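Local coordinates for COG0778: Nitroreductase (Streptococcus pneumoniae, PDB 2B67), which binds flavin mononucleotide and, as a nitroreductase family member, probably catalyses NAD(P)H-dependent reduction of nitro compounds or similar electron acceptors, at residues A[4-7]-A[8-11]; A[101-105]-A[106-110]; A[113-116]-A[117-120]; A[120-124]-A[125-129]. All coordinates share one frame; numbering follows the deposited sequence.

Contacts 2, 3 and 4 follow one another along the chain, while contact 1 stands apart on the N-terminal helix, its nearest atoms about 21 Å from contact 4. Contacts 2 and 4 lie at the surface and are near copies in chemistry: each starts a helix with a serine-glutamine capping box and a hydrophobic staple. Contacts 1 and 3 are partly buried and lie within helices, where one side chain reaches over a phenylalanine ring four residues away. Contacts 2 and 3 share helix 105-120, and contacts 3 and 4 share Ala-120. The second subunit reaches contacts 1, 2 and 4 but does not touch contact 3.

Contact 1: residues A[4-7]-A[8-11]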
loop_
_atom_site.group_PDB
_atom_site.type_symbol
_atom_site.label_atom_id
_atom_site.label_comp_id
_atom_site.label_asym_id
_atom_site.label_seq_id
_atom_site.Cartn_x
_atom_site.Cartn_y
_atom_site.Cartn_z
HETATM N N MSE A 4 10.886 1.054 17.655
HETATM C CA MSE A 4 12.293 0.608 17.899
HETATM C C MSE A 4 13.067 0.324 16.597
HETATM O O MSE A 4 13.660 1.247 16.029
HETATM C CB MSE A 4 12.341 -0.579 18.889
HETATM C CG MSE A 4 11.350 -1.726 18.605
HETATM SE SE MSE A 4 10.281 -2.209 20.172
HETATM C CE MSE A 4 9.951 -4.119 19.760
ATOM N N LYS A 5 13.051 -0.927 16.125
ATOM C CA LYS A 5 13.870 -1.340 14.970
ATOM C C LYS A 5 13.160 -1.117 13.637
ATOM O O LYS A 5 13.815 -0.920 12.614
ATOM C CB LYS A 5 14.303 -2.806 15.089
ATOM C CG LYS A 5 15.699 -3.079 14.527
ATOM C CD LYS A 5 16.172 -4.519 14.769
ATOM C CE LYS A 5 16.670 -4.750 16.197
ATOM N NZ LYS A 5 17.304 -6.109 16.361
ATOM N N PHE A 6 11.829 -1.155 13.649
ATOM C CA PHE A 6 11.069 -0.841 12.436
ATOM C C PHE A 6 11.127 0.662 12.126
ATOM O O PHE A 6 11.207 1.051 10.975
ATOM C CB PHE A 6 9.631 -1.380 12.520
ATOM C CG PHE A 6 8.809 -1.124 11.292
ATOM C CD1 PHE A 6 9.146 -1.716 10.074
ATOM C CD2 PHE A 6 7.696 -0.305 11.349
ATOM C CE1 PHE A 6 8.376 -1.483 8.944
ATOM C CE2 PHE A 6 6.919 -0.062 10.235
ATOM C CZ PHE A 6 7.268 -0.632 9.014
ATOM N N LEU A 7 11.102 1.494 13.166
ATOM C CA LEU A 7 11.315 2.922 13.018
ATOM C C LEU A 7 12.658 3.193 12.319
ATOM O O LEU A 7 12.749 4.070 11.445
ATOM C CB LEU A 7 11.277 3.614 14.390
ATOM C CG LEU A 7 11.638 5.100 14.474
ATOM C CD1 LEU A 7 10.838 5.989 13.491
ATOM C CD2 LEU A 7 11.444 5.592 15.918
ATOM N N GLU A 8 13.690 2.445 12.717
ATOM C CA GLU A 8 15.031 2.571 12.147
ATOM C C GLU A 8 15.044 2.217 10.643
ATOM O O GLU A 8 15.675 2.923 9.851
ATOM C CB GLU A 8 16.023 1.702 12.928
ATOM C CG GLU A 8 17.494 2.065 12.694
ATOM C CD GLU A 8 18.488 0.931 13.015
ATOM O OE1 GLU A 8 19.676 1.058 12.582
ATOM O OE2 GLU A 8 18.091 -0.073 13.683
ATOM N N LEU A 9 14.330 1.143 10.256
ATOM C CA LEU A 9 14.162 0.796 8.836
ATOM C C LEU A 9 13.542 1.957 8.063
ATOM O O LEU A 9 14.021 2.345 7.005
ATOM C CB LEU A 9 13.252 -0.429 8.689
ATOM C CG LEU A 9 13.634 -1.576 7.744
ATOM C CD1 LEU A 9 12.422 -2.376 7.282
ATOM C CD2 LEU A 9 14.466 -1.120 6.567
ATOM N N ASN A 10 12.457 2.497 8.600
ATOM C CA ASN A 10 11.712 3.573 7.951
ATOM C C ASN A 10 12.519 4.837 7.773
ATOM O O ASN A 10 12.418 5.501 6.760
ATOM C CB ASN A 10 10.428 3.874 8.716
ATOM C CG ASN A 10 9.225 3.161 8.116
ATOM O OD1 ASN A 10 8.579 3.651 7.177
ATOM N ND2 ASN A 10 8.945 1.994 8.630
ATOM N N LYS A 11 13.350 5.147 8.761
ATOM C CA LYS A 11 14.167 6.356 8.701
ATOM C C LYS A 11 15.266 6.231 7.653
ATOM O O LYS A 11 15.775 7.231 7.166
ATOM C CB LYS A 11 14.731 6.718 10.075
ATOM C CG LYS A 11 13.783 7.538 10.953
ATOM C CD LYS A 11 14.595 8.351 11.975
ATOM C CE LYS A 11 14.039 8.266 13.396
ATOM N NZ LYS A 11 15.149 7.942 14.352
#
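Lys-5, Phe-6 and Leu-7 each give their carbonyl to the amide four residues on, so that Leu-9, Asn-10 and Lys-11 are tied back by ordinary helical hydrogen bonds of 3.0 to 3.2 Å from N to O. The main side-chain pair on this first helix is Phe-6 with Asn-10. A chi1 of -178° swings the Phe-6 ring beside its carbonyl carbon, bringing it beneath the amide of Asn-10, whose ND2 sits over one face and toward the rim, 3.1 Å from Phe-6 CZ. Ring and amide planes stand 82° apart, so the amide meets the face with its nitrogen leading and is not stacked flat on it. The same ND2 makes a weak hydrogen bond of 3.4 Å to Phe-6 O, which thus receives both the backbone and the side-chain nitrogen of Asn-10. An asparagine suits this buried place because its other end is used too: OD1 accepts from Asn-141 ND2 of the second subunit. Leu-9 adds a looser apolar touch, its CD1 4.4 Å from Phe-6 CD1. On another flank of the helix, the aliphatic part of Lys-11 packs against Leu-7, CE lying 3.9 Å from Leu-7 CD1. Lys-5 and Glu-8 run side by side, but Lys-5 NZ and Glu-8 OE2 remain 6.7 Å apart, too far for a salt bridge. Phe-6 and Leu-9 pack on Leu-144 of helix 124-148, while Leu-7 meets Ile-35 of the second subunit, placing helix 5-12 at the dimer interface.

Contact 2: residues A[101-105]-A[106-110]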
loop_
_atom_site.group_PDB
_atom_site.type_symbol
_atom_site.label_atom_id
_atom_site.label_comp_id
_atom_site.label_asym_id
_atom_site.label_seq_id
_atom_site.Cartn_x
_atom_site.Cartn_y
_atom_site.Cartn_z
ATOM N N ASN A 101 -2.860 -29.285 -1.418
ATOM C CA ASN A 101 -1.738 -29.216 -0.461
ATOM C C ASN A 101 -1.748 -27.972 0.447
ATOM O O ASN A 101 -1.132 -27.954 1.495
ATOM C CB ASN A 101 -0.398 -29.357 -1.176
ATOM C CG ASN A 101 -0.166 -30.766 -1.715
ATOM O OD1 ASN A 101 0.550 -30.947 -2.700
ATOM N ND2 ASN A 101 -0.769 -31.761 -1.081
ATOM N N ASN A 102 -2.473 -26.937 0.039
ATOM C CA ASN A 102 -2.556 -25.717 0.793
ATOM C C ASN A 102 -3.956 -25.443 1.300
ATOM O O ASN A 102 -4.130 -24.733 2.284
ATOM C CB ASN A 102 -1.996 -24.541 -0.043
ATOM C CG ASN A 102 -0.460 -24.610 -0.181
ATOM O OD1 ASN A 102 0.280 -24.159 0.703
ATOM N ND2 ASN A 102 0.011 -25.194 -1.272
ATOM N N PHE A 103 -4.948 -26.024 0.641
ATOM C CA PHE A 103 -6.337 -25.645 0.872
ATOM C C PHE A 103 -7.216 -26.838 1.128
ATOM O O PHE A 103 -7.014 -27.900 0.542
ATOM C CB PHE A 103 -6.895 -24.869 -0.331
ATOM C CG PHE A 103 -6.222 -23.534 -0.550
ATOM C CD1 PHE A 103 -6.285 -22.537 0.435
ATOM C CD2 PHE A 103 -5.531 -23.274 -1.738
ATOM C CE1 PHE A 103 -5.668 -21.278 0.238
ATOM C CE2 PHE A 103 -4.902 -22.019 -1.940
ATOM C CZ PHE A 103 -4.973 -21.031 -0.945
ATOM N N SER A 104 -8.182 -26.649 2.014
ATOM C CA SER A 104 -9.267 -27.591 2.187
ATOM C C SER A 104 -10.207 -27.526 0.978
ATOM O O SER A 104 -10.063 -26.643 0.109
ATOM C CB SER A 104 -10.024 -27.229 3.448
ATOM O OG SER A 104 -10.661 -25.986 3.265
ATOM N N GLU A 105 -11.177 -28.448 0.911
ATOM C CA GLU A 105 -12.126 -28.472 -0.205
ATOM C C GLU A 105 -12.989 -27.228 -0.209
ATOM O O GLU A 105 -13.314 -26.714 -1.273
ATOM C CB GLU A 105 -13.040 -29.701 -0.161
ATOM C CG GLU A 105 -12.332 -31.016 0.131
ATOM C CD GLU A 105 -12.546 -32.046 -0.964
ATOM O OE1 GLU A 105 -13.148 -33.112 -0.675
ATOM O OE2 GLU A 105 -12.107 -31.780 -2.119
ATOM N N GLU A 106 -13.357 -26.757 0.982
ATOM C CA GLU A 106 -14.153 -25.540 1.138
ATOM C C GLU A 106 -13.416 -24.312 0.579
ATOM O O GLU A 106 -14.005 -23.493 -0.134
ATOM C CB GLU A 106 -14.436 -25.266 2.609
ATOM C CG GLU A 106 -15.267 -26.307 3.318
ATOM C CD GLU A 106 -15.432 -25.967 4.798
ATOM O OE1 GLU A 106 -15.963 -24.849 5.088
ATOM O OE2 GLU A 106 -15.003 -26.793 5.658
ATOM N N GLN A 107 -12.140 -24.184 0.951
ATOM C CA GLN A 107 -11.283 -23.105 0.467
ATOM C C GLN A 107 -11.107 -23.140 -1.057
ATOM O O GLN A 107 -11.157 -22.087 -1.729
ATOM C CB GLN A 107 -9.939 -23.150 1.185
ATOM C CG GLN A 107 -10.047 -22.787 2.655
ATOM C CD GLN A 107 -8.723 -22.950 3.419
ATOM O OE1 GLN A 107 -8.025 -23.967 3.307
ATOM N NE2 GLN A 107 -8.382 -21.940 4.198
ATOM N N LEU A 108 -10.909 -24.338 -1.609
ATOM C CA LEU A 108 -10.767 -24.461 -3.054
ATOM C C LEU A 108 -12.031 -23.999 -3.823
ATOM O O LEU A 108 -11.922 -23.363 -4.864
ATOM C CB LEU A 108 -10.371 -25.894 -3.445
ATOM C CG LEU A 108 -8.923 -26.354 -3.197
ATOM C CD1 LEU A 108 -8.787 -27.862 -3.407
ATOM C CD2 LEU A 108 -7.935 -25.610 -4.096
ATOM N N GLN A 109 -13.216 -24.339 -3.304
ATOM C CA GLN A 109 -14.511 -23.938 -3.898
ATOM C C GLN A 109 -14.682 -22.429 -3.811
ATOM O O GLN A 109 -15.226 -21.780 -4.711
ATOM C CB GLN A 109 -15.661 -24.622 -3.138
ATOM C CG GLN A 109 -17.056 -24.034 -3.398
ATOM C CD GLN A 109 -17.976 -24.922 -4.256
ATOM O OE1 GLN A 109 -17.578 -25.446 -5.317
ATOM N NE2 GLN A 109 -19.227 -25.088 -3.788
ATOM N N TYR A 110 -14.210 -21.884 -2.704
ATOM C CA TYR A 110 -14.291 -20.471 -2.477
ATOM C C TYR A 110 -13.484 -19.715 -3.532
ATOM O O TYR A 110 -14.020 -18.836 -4.186
ATOM C CB TYR A 110 -13.832 -20.151 -1.075
ATOM C CG TYR A 110 -13.665 -18.685 -0.810
ATOM C CD1 TYR A 110 -12.397 -18.148 -0.624
ATOM C CD2 TYR A 110 -14.779 -17.832 -0.715
ATOM C CE1 TYR A 110 -12.213 -16.803 -0.352
ATOM C CE2 TYR A 110 -14.607 -16.472 -0.448
ATOM C CZ TYR A 110 -13.317 -15.969 -0.265
ATOM O OH TYR A 110 -13.103 -14.637 0.020
HETATM O O HOH W 1 -5.736 -24.401 4.383
#
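Ser-104 and Gln-107 exchange hydrogen bonds in both directions. Gln-107 N donates to Ser-104 OG over 3.3 Å, and Ser-104 N donates to Gln-107 OE1 over 3.0 Å, the latter nearly straight at 166° and lying in the amide plane on a lone pair of the oxygen. The serine hydroxyl is placed for this by a chi1 of 67°, which holds OG between the backbone N and the carbonyl carbon and turns it to the first turn of the helix. The backbone joins in with Leu-108 N to Ser-104 O, 3.0 Å. This is a capping box with Ser-104 as N-cap of helix 105-120: a short hydroxyl serves an amide with no helical carbonyl a turn earlier to accept from it, and the longer glutamine can reach back to the N-cap amide. A water extends the network, donating to Gln-107 OE1 (2.6 Å) and to Asn-102 O (2.7 Å), so that the glutamine oxygen has more than one donor. Apolar contact comes from the flanking residues. Phe-103 CB lies 3.8 Å from Leu-108 CG, the pairing of the residue before the N-cap with the fourth residue after it that defines a hydrophobic staple. Gln-107 crosses the phenylalanine at about a right angle, with Gln-107 OE1 at the ring edge, 3.6 Å from Phe-103 CD1. The buried Phe-103 ring also packs on Ile-94 of helix 87-98 and meets Tyr-193 of the second subunit edge-to-face.

Contact 3: residues A[113-116]-A[117-120]; sequences KNLP and AEFA
Leu-115 and Phe-119, one helical turn apart, form a CH-pi contact on the buried side of helix 105-120. The CD2 methyl of Leu-115 stands over one face of the Phe-119 ring, 3.6 Å from its centroid and 20° off the ring normal, leaning toward the rim bearing CE1 and CZ. The CD1 branch comes in less closely, 3.8 Å from Phe-119 CE1. A chi1 of -76° carries the Phe-119 ring back beside the preceding turn, and chi2 turns its face to Leu-115. A branched aliphatic chain suits this place, since one methyl can settle on the ring while the other lies beyond the rim on the same side. The ring is hemmed in further by Tyr-130 and His-43, both edge-to-face with it; His-43 belongs to a flavin mononucleotide pocket, so the pair packs against a residue that lines that site. Pro-116 lacks an N-H, and the helix is kinked where it would have bonded to the turn before. Its ring instead packs on Ala-88 and Ala-91 of helix 87-98, while its carbonyl still accepts from Ala-120 N. Glu-118 also approaches Leu-115, its OE1 3.9 Å from Leu-115 CD2. Asn-114 O takes the Glu-118 backbone N at 3.0 Å, and a water donates both to this oxygen, over 2.9 Å, and to Glu-118 OE2, over 3.1 Å.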
loop_
_atom_site.group_PDB
_atom_site.type_symbol
_atom_site.label_atom_id
_atom_site.label_comp_id
_atom_site.label_asym_id
_atom_site.label_seq_id
_atom_site.Cartn_x
_atom_site.Cartn_y
_atom_site.Cartn_z
ATOM N N LYS A 113 -15.027 -20.727 -7.245
ATOM C CA LYS A 113 -16.398 -20.319 -7.567
ATOM C C LYS A 113 -16.993 -19.153 -6.750
ATOM O O LYS A 113 -17.575 -18.211 -7.312
ATOM C CB LYS A 113 -17.334 -21.557 -7.539
ATOM C CG LYS A 113 -17.404 -22.245 -8.918
ATOM C CD LYS A 113 -17.429 -23.742 -8.826
ATOM C CE LYS A 113 -17.313 -24.367 -10.214
ATOM N NZ LYS A 113 -17.098 -25.864 -10.100
ATOM N N ASN A 114 -16.877 -19.201 -5.435
ATOM C CA ASN A 114 -17.501 -18.148 -4.644
ATOM C C ASN A 114 -16.872 -16.783 -4.884
ATOM O O ASN A 114 -17.561 -15.819 -5.273
ATOM C CB ASN A 114 -17.497 -18.498 -3.152
ATOM C CG ASN A 114 -18.485 -19.592 -2.834
ATOM O OD1 ASN A 114 -18.278 -20.748 -3.201
ATOM N ND2 ASN A 114 -19.593 -19.224 -2.191
ATOM N N LEU A 115 -15.563 -16.718 -4.678
ATOM C CA LEU A 115 -14.871 -15.465 -4.788
ATOM C C LEU A 115 -15.111 -14.826 -6.167
ATOM O O LEU A 115 -15.570 -13.683 -6.208
ATOM C CB LEU A 115 -13.388 -15.605 -4.462
ATOM C CG LEU A 115 -12.750 -14.477 -3.656
ATOM C CD1 LEU A 115 -11.207 -14.462 -3.803
ATOM C CD2 LEU A 115 -13.365 -13.129 -3.964
ATOM N N PRO A 116 -14.839 -15.547 -7.279
ATOM C CA PRO A 116 -15.100 -14.976 -8.603
ATOM C C PRO A 116 -16.516 -14.438 -8.776
ATOM O O PRO A 116 -16.698 -13.435 -9.489
ATOM C CB PRO A 116 -14.856 -16.153 -9.556
ATOM C CG PRO A 116 -13.835 -16.961 -8.844
ATOM C CD PRO A 116 -14.242 -16.894 -7.395
ATOM N N ALA A 117 -17.494 -15.083 -8.121
ATOM C CA ALA A 117 -18.893 -14.661 -8.226
ATOM C C ALA A 117 -19.061 -13.305 -7.550
ATOM O O ALA A 117 -19.758 -12.425 -8.073
ATOM C CB ALA A 117 -19.864 -15.725 -7.628
ATOM N N GLU A 118 -18.379 -13.129 -6.421
ATOM C CA GLU A 118 -18.280 -11.820 -5.751
ATOM C C GLU A 118 -17.665 -10.730 -6.600
ATOM O O GLU A 118 -18.174 -9.620 -6.626
ATOM C CB GLU A 118 -17.434 -11.923 -4.507
ATOM C CG GLU A 118 -18.236 -12.084 -3.291
ATOM C CD GLU A 118 -17.502 -12.871 -2.260
ATOM O OE1 GLU A 118 -16.504 -12.344 -1.723
ATOM O OE2 GLU A 118 -17.920 -14.018 -1.996
ATOM N N PHE A 119 -16.544 -11.053 -7.256
ATOM C CA PHE A 119 -15.816 -10.110 -8.094
ATOM C C PHE A 119 -16.648 -9.659 -9.287
ATOM O O PHE A 119 -16.566 -8.510 -9.722
ATOM C CB PHE A 119 -14.520 -10.737 -8.605
ATOM C CG PHE A 119 -13.401 -10.816 -7.577
ATOM C CD1 PHE A 119 -12.506 -11.893 -7.612
ATOM C CD2 PHE A 119 -13.232 -9.829 -6.614
ATOM C CE1 PHE A 119 -11.438 -11.987 -6.703
ATOM C CE2 PHE A 119 -12.181 -9.905 -5.669
ATOM C CZ PHE A 119 -11.267 -10.995 -5.717
ATOM N N ALA A 120 -17.430 -10.584 -9.837
ATOM C CA ALA A 120 -18.316 -10.286 -10.951
ATOM C C ALA A 120 -19.293 -9.149 -10.663
ATOM O O ALA A 120 -19.727 -8.473 -11.594
ATOM C CB ALA A 120 -19.082 -11.553 -11.383
HETATM O O HOH W 2 -20.026 -15.400 -3.819
#

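Contact 4: residues A[120-124]-A[125-129]; sequences ARYSE and QQVSD
A chi1 of 81° on Ser-123 turns OG toward the helix that follows, and a chi1 of -76° on Gln-126, with the chain extended beyond CG, sends the glutamine amide back to the backbone N of Ser-123. Gln-126 N donates to Ser-123 OG over 2.9 Å, while Gln-126 OE1 accepts from Ser-123 N over 3.2 Å. The second bond is the less regular: the donor sits well above the plane of the amide, 50° out of it, and so misses the lone pairs. Val-127 N completes the grip with an almost straight bond of 3.0 Å to Ser-123 O. Ser-123 and Gln-126 thus make a capping box, serine being small enough to fold over the first turn of helix 124-148. Outside this box Tyr-122 and Val-127 form a hydrophobic staple. Val-127 CG2 touches Tyr-122 CB at 3.5 Å and lies near the plane of the ring, at its edge, whereas the Gln-126 amide stands steeply to that ring. A beta-branched valine holds its methyl close to the backbone, which suits so short a reach. Along the same turn, Gln-125 NE2 donates to Asp-129 OD2 over 3.1 Å; the acceptor lies in the Gln-125 amide plane, and the donor comes to the syn side of OD2, somewhat out of the carboxylate plane. Asp-129 OD1 and Ser-128 OG bond reciprocally with Ser-128 and Asp-129 of the second subunit. The start of helix 124-148 meets its counterpart across the dimer, while Tyr-122, edge-to-face with Phe-119, ties the turn to helix 105-120.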
loop_
_atom_site.group_PDB
_atom_site.type_symbol
_atom_site.label_atom_id
_atom_site.label_comp_id
_atom_site.label_asym_id
_atom_site.label_seq_id
_atom_site.Cartn_x
_atom_site.Cartn_y
_atom_site.Cartn_z
ATOM N N ALA A 120 -17.430 -10.584 -9.837
ATOM C CA ALA A 120 -18.316 -10.286 -10.951
ATOM C C ALA A 120 -19.293 -9.149 -10.663
ATOM O O ALA A 120 -19.727 -8.473 -11.594
ATOM C CB ALA A 120 -19.082 -11.553 -11.383
ATOM N N ARG A 121 -19.653 -8.952 -9.392
ATOM C CA ARG A 121 -20.581 -7.876 -8.984
ATOM C C ARG A 121 -19.920 -6.538 -8.601
ATOM O O ARG A 121 -20.608 -5.599 -8.178
ATOM C CB ARG A 121 -21.460 -8.342 -7.823
ATOM C CG ARG A 121 -22.709 -9.089 -8.242
ATOM C CD ARG A 121 -23.372 -9.691 -7.011
ATOM N NE ARG A 121 -22.819 -10.997 -6.673
ATOM C CZ ARG A 121 -22.905 -11.568 -5.472
ATOM N NH1 ARG A 121 -23.505 -10.933 -4.463
ATOM N NH2 ARG A 121 -22.384 -12.771 -5.280
ATOM N N TYR A 122 -18.598 -6.455 -8.731
ATOM C CA TYR A 122 -17.883 -5.181 -8.514
ATOM C C TYR A 122 -18.134 -4.179 -9.650
ATOM O O TYR A 122 -17.988 -4.502 -10.817
ATOM C CB TYR A 122 -16.369 -5.423 -8.394
ATOM C CG TYR A 122 -15.891 -5.999 -7.080
ATOM C CD1 TYR A 122 -16.746 -6.772 -6.276
ATOM C CD2 TYR A 122 -14.578 -5.785 -6.636
ATOM C CE1 TYR A 122 -16.329 -7.284 -5.086
ATOM C CE2 TYR A 122 -14.135 -6.323 -5.426
ATOM C CZ TYR A 122 -15.015 -7.069 -4.662
ATOM O OH TYR A 122 -14.621 -7.624 -3.464
ATOM N N SER A 123 -18.472 -2.955 -9.297
ATOM C CA SER A 123 -18.419 -1.850 -10.251
ATOM C C SER A 123 -16.998 -1.695 -10.837
ATOM O O SER A 123 -16.021 -2.277 -10.325
ATOM C CB SER A 123 -18.833 -0.554 -9.558
ATOM O OG SER A 123 -17.759 0.015 -8.804
ATOM N N GLU A 124 -16.886 -0.940 -11.923
ATOM C CA GLU A 124 -15.583 -0.645 -12.501
ATOM C C GLU A 124 -14.657 0.139 -11.555
ATOM O O GLU A 124 -13.446 -0.096 -11.556
ATOM C CB GLU A 124 -15.715 0.041 -13.858
ATOM C CG GLU A 124 -15.565 -0.951 -15.003
ATOM C CD GLU A 124 -15.438 -0.283 -16.357
ATOM O OE1 GLU A 124 -16.495 -0.110 -17.014
ATOM O OE2 GLU A 124 -14.287 0.069 -16.751
ATOM N N GLN A 125 -15.232 1.036 -10.749
ATOM C CA GLN A 125 -14.471 1.803 -9.779
ATOM C C GLN A 125 -14.032 0.889 -8.653
ATOM O O GLN A 125 -12.924 1.017 -8.179
ATOM C CB GLN A 125 -15.267 2.995 -9.209
ATOM C CG GLN A 125 -14.450 3.807 -8.162
ATOM C CD GLN A 125 -15.292 4.730 -7.259
ATOM O OE1 GLN A 125 -16.296 5.300 -7.701
ATOM N NE2 GLN A 125 -14.858 4.899 -5.994
ATOM N N GLN A 126 -14.908 -0.027 -8.232
ATOM C CA GLN A 126 -14.576 -0.965 -7.153
ATOM C C GLN A 126 -13.398 -1.839 -7.523
ATOM O O GLN A 126 -12.464 -1.935 -6.740
ATOM C CB GLN A 126 -15.768 -1.822 -6.737
ATOM C CG GLN A 126 -16.788 -1.064 -5.887
ATOM C CD GLN A 126 -18.036 -1.909 -5.529
ATOM O OE1 GLN A 126 -18.238 -2.992 -6.064
ATOM N NE2 GLN A 126 -18.843 -1.417 -4.588
ATOM N N VAL A 127 -13.439 -2.442 -8.716
ATOM C CA VAL A 127 -12.299 -3.191 -9.266
ATOM C C VAL A 127 -11.007 -2.360 -9.333
ATOM O O VAL A 127 -9.950 -2.798 -8.850
ATOM C CB VAL A 127 -12.609 -3.821 -10.646
ATOM C CG1 VAL A 127 -11.349 -4.464 -11.259
ATOM C CG2 VAL A 127 -13.643 -4.910 -10.496
ATOM N N SER A 128 -11.103 -1.170 -9.922
ATOM C CA SER A 128 -9.941 -0.329 -10.136
ATOM C C SER A 128 -9.275 0.103 -8.796
ATOM O O SER A 128 -8.037 0.142 -8.697
ATOM C CB SER A 128 -10.311 0.916 -10.973
ATOM O OG SER A 128 -9.131 1.612 -11.347
ATOM N N ASP A 129 -10.102 0.464 -7.817
ATOM C CA ASP A 129 -9.674 0.800 -6.441
ATOM C C ASP A 129 -9.049 -0.370 -5.716
ATOM O O ASP A 129 -8.061 -0.207 -4.969
ATOM C CB ASP A 129 -10.845 1.343 -5.590
ATOM C CG ASP A 129 -11.297 2.773 -6.014
ATOM O OD1 ASP A 129 -10.686 3.381 -6.918
ATOM O OD2 ASP A 129 -12.286 3.286 -5.441
#